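Local coordinates for acyl-[acyl-carrier-protein]--UDP-N-acetylglucosamine O-acyltransferase (Helicobacter pylori, PDB 1J2Z) that catalyses transfer of an (R)-3-hydroxyacyl chain from acyl carrier protein to UDP-N-acetylglucosamine, the first step of lipid A biosynthesis, at residues A[229-234]-A[239-244]. Sequence-based numbering, arbitrary orientation.
Sequences KLELEE and PFVKEI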
loop_
_atom_site.group_PDB
_atom_site.type_symbol
_atom_site.label_atom_id
_atom_site.label_comp_id
_atom_site.label_asym_id
_atom_site.label_seq_id
_atom_site.Cartn_x
_atom_site.Cartn_y
_atom_site.Cartn_z
ATOM N N LYS A 229 -18.303 -30.844 17.209
ATOM C CA LYS A 229 -18.038 -32.012 18.042
ATOM C C LYS A 229 -18.983 -33.155 17.684
ATOM O O LYS A 229 -18.565 -34.309 17.588
ATOM C CB LYS A 229 -18.168 -31.641 19.524
ATOM C CG LYS A 229 -17.199 -30.545 19.944
ATOM C CD LYS A 229 -16.989 -30.470 21.445
ATOM C CE LYS A 229 -18.231 -30.011 22.173
ATOM N NZ LYS A 229 -17.928 -29.734 23.607
ATOM N N LEU A 230 -20.254 -32.832 17.473
ATOM C CA LEU A 230 -21.236 -33.845 17.109
ATOM C C LEU A 230 -20.905 -34.428 15.746
ATOM O O LEU A 230 -21.108 -35.617 15.497
ATOM C CB LEU A 230 -22.642 -33.241 17.079
ATOM C CG LEU A 230 -23.291 -32.980 18.438
ATOM C CD1 LEU A 230 -24.591 -32.210 18.255
ATOM C CD2 LEU A 230 -23.549 -34.313 19.135
ATOM N N GLU A 231 -20.390 -33.581 14.865
ATOM C CA GLU A 231 -20.032 -33.994 13.518
ATOM C C GLU A 231 -18.894 -35.014 13.556
ATOM O O GLU A 231 -18.847 -35.939 12.745
ATOM C CB GLU A 231 -19.617 -32.767 12.708
ATOM C CG GLU A 231 -19.908 -32.870 11.230
ATOM C CD GLU A 231 -21.372 -33.140 10.952
ATOM O OE1 GLU A 231 -22.231 -32.431 11.511
ATOM O OE2 GLU A 231 -21.664 -34.062 10.168
ATOM N N LEU A 232 -17.981 -34.837 14.503
ATOM C CA LEU A 232 -16.848 -35.740 14.659
ATOM C C LEU A 232 -17.307 -37.089 15.213
ATOM O O LEU A 232 -16.672 -38.119 14.974
ATOM C CB LEU A 232 -15.814 -35.116 15.595
ATOM C CG LEU A 232 -15.059 -33.913 15.026
ATOM C CD1 LEU A 232 -14.407 -33.131 16.153
ATOM C CD2 LEU A 232 -14.021 -34.391 14.013
ATOM N N GLU A 233 -18.410 -37.073 15.953
ATOM C CA GLU A 233 -18.961 -38.291 16.529
ATOM C C GLU A 233 -19.714 -39.086 15.467
ATOM O O GLU A 233 -19.475 -40.280 15.288
ATOM C CB GLU A 233 -19.911 -37.950 17.683
ATOM C CG GLU A 233 -19.217 -37.412 18.925
ATOM C CD GLU A 233 -20.196 -36.969 20.001
ATOM O OE1 GLU A 233 -21.084 -37.766 20.373
ATOM O OE2 GLU A 233 -20.073 -35.820 20.481
ATOM N N GLU A 234 -20.617 -38.413 14.761
ATOM C CA GLU A 234 -21.416 -39.056 13.726
ATOM C C GLU A 234 -20.613 -39.418 12.482
ATOM O O GLU A 234 -21.135 -40.050 11.565
ATOM C CB GLU A 234 -22.590 -38.153 13.333
ATOM C CG GLU A 234 -23.518 -37.804 14.489
ATOM C CD GLU A 234 -24.780 -37.087 14.036
ATOM O OE1 GLU A 234 -24.667 -36.037 13.365
ATOM O OE2 GLU A 234 -25.888 -37.572 14.357
ATOM N N PRO A 239 -12.260 -37.992 6.437
ATOM C CA PRO A 239 -11.171 -37.015 6.393
ATOM C C PRO A 239 -11.623 -35.563 6.376
ATOM O O PRO A 239 -11.064 -34.731 7.082
ATOM C CB PRO A 239 -10.416 -37.405 5.126
ATOM C CG PRO A 239 -11.515 -37.905 4.240
ATOM C CD PRO A 239 -12.310 -38.769 5.186
ATOM N N PHE A 240 -12.639 -35.262 5.575
ATOM C CA PHE A 240 -13.135 -33.897 5.471
ATOM C C PHE A 240 -13.719 -33.381 6.779
ATOM O O PHE A 240 -13.474 -32.237 7.163
ATOM C CB PHE A 240 -14.161 -33.808 4.344
ATOM C CG PHE A 240 -13.653 -34.350 3.041
ATOM C CD1 PHE A 240 -13.987 -35.639 2.628
ATOM C CD2 PHE A 240 -12.792 -33.596 2.250
ATOM C CE1 PHE A 240 -13.471 -36.169 1.450
ATOM C CE2 PHE A 240 -12.270 -34.118 1.066
ATOM C CZ PHE A 240 -12.610 -35.408 0.667
ATOM N N VAL A 241 -14.487 -34.219 7.464
ATOM C CA VAL A 241 -15.069 -33.825 8.738
ATOM C C VAL A 241 -13.937 -33.558 9.725
ATOM O O VAL A 241 -13.957 -32.566 10.461
ATOM C CB VAL A 241 -15.984 -34.934 9.299
ATOM C CG1 VAL A 241 -16.385 -34.621 10.738
ATOM C CG2 VAL A 241 -17.220 -35.064 8.426
ATOM N N LYS A 242 -12.944 -34.445 9.729
ATOM C CA LYS A 242 -11.803 -34.307 10.629
ATOM C C LYS A 242 -11.045 -33.012 10.361
ATOM O O LYS A 242 -10.728 -32.256 11.281
ATOM C CB LYS A 242 -10.840 -35.491 10.460
ATOM C CG LYS A 242 -11.432 -36.846 10.815
ATOM C CD LYS A 242 -10.380 -37.948 10.712
ATOM C CE LYS A 242 -10.953 -39.302 11.114
ATOM N NZ LYS A 242 -9.939 -40.393 11.039
ATOM N N GLU A 243 -10.756 -32.767 9.091
ATOM C CA GLU A 243 -10.021 -31.580 8.676
ATOM C C GLU A 243 -10.751 -30.291 9.034
ATOM O O GLU A 243 -10.162 -29.357 9.570
ATOM C CB GLU A 243 -9.793 -31.631 7.168
ATOM C CG GLU A 243 -8.912 -30.532 6.630
ATOM C CD GLU A 243 -8.665 -30.681 5.144
ATOM O OE1 GLU A 243 -7.851 -29.903 4.598
ATOM O OE2 GLU A 243 -9.288 -31.573 4.523
ATOM N N ILE A 244 -12.045 -30.255 8.736
ATOM C CA ILE A 244 -12.864 -29.077 8.991
ATOM C C ILE A 244 -13.225 -28.857 10.458
ATOM O O ILE A 244 -13.024 -27.768 10.995
ATOM C CB ILE A 244 -14.156 -29.143 8.151
ATOM C CG1 ILE A 244 -13.791 -29.085 6.667
ATOM C CG2 ILE A 244 -15.097 -28.009 8.527
ATOM C CD1 ILE A 244 -14.952 -29.265 5.724
#
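Val241 projects its CG1 methyl at the backbone and side chains of Glu231 and Leu232, joining two consecutive helices, whose axes over 229-234 and 239-244 come within 9.5 Å and run nearly antiparallel (156°). No hydrogen bond links the two segments; the contact is van der Waals throughout. With CG1 anti to the backbone N (chi1 170°), this branch reaches across to 3.4 Å from the carbonyl oxygen of Glu231.

The Glu231 side chain can be followed outward from the backbone. Its CB heads toward helix 239-250 and lies 4.2 Å from Val241 CG1. The next carbon, CG, comes to 4.0 Å from the same methyl, the two side chains running roughly perpendicular. Beyond it the chain bends (chi2 57°), carrying CD off to 5.2 Å from Val241 CG1. At the tip, OE2 forms a salt bridge with Arg216 NH1 of helix 204-217. The glutamate thus offers its aliphatic part to the valine and its charge to a third helix, which gives the carboxylate of this buried residue a cationic partner.

Leu232 approaches the valine from the neighbouring position, passing alongside it with the opposite heading. Its CD2 touches Val241 CG1 at 4.0 Å and also rests on the backbone beyond, 4.0 Å from Lys242 CA. Leu232 packs further along the same helix, on Cys245 and Leu249.

Phe209 of helix 204-217 also touches Val241, and Asn238 OD1 accepts a hydrogen bond from Val241 N near the start of its helix. The short connection between the segments makes this an antiparallel helical hairpin, part of the C-terminal helical region that follows the left-handed beta-helix in LpxA.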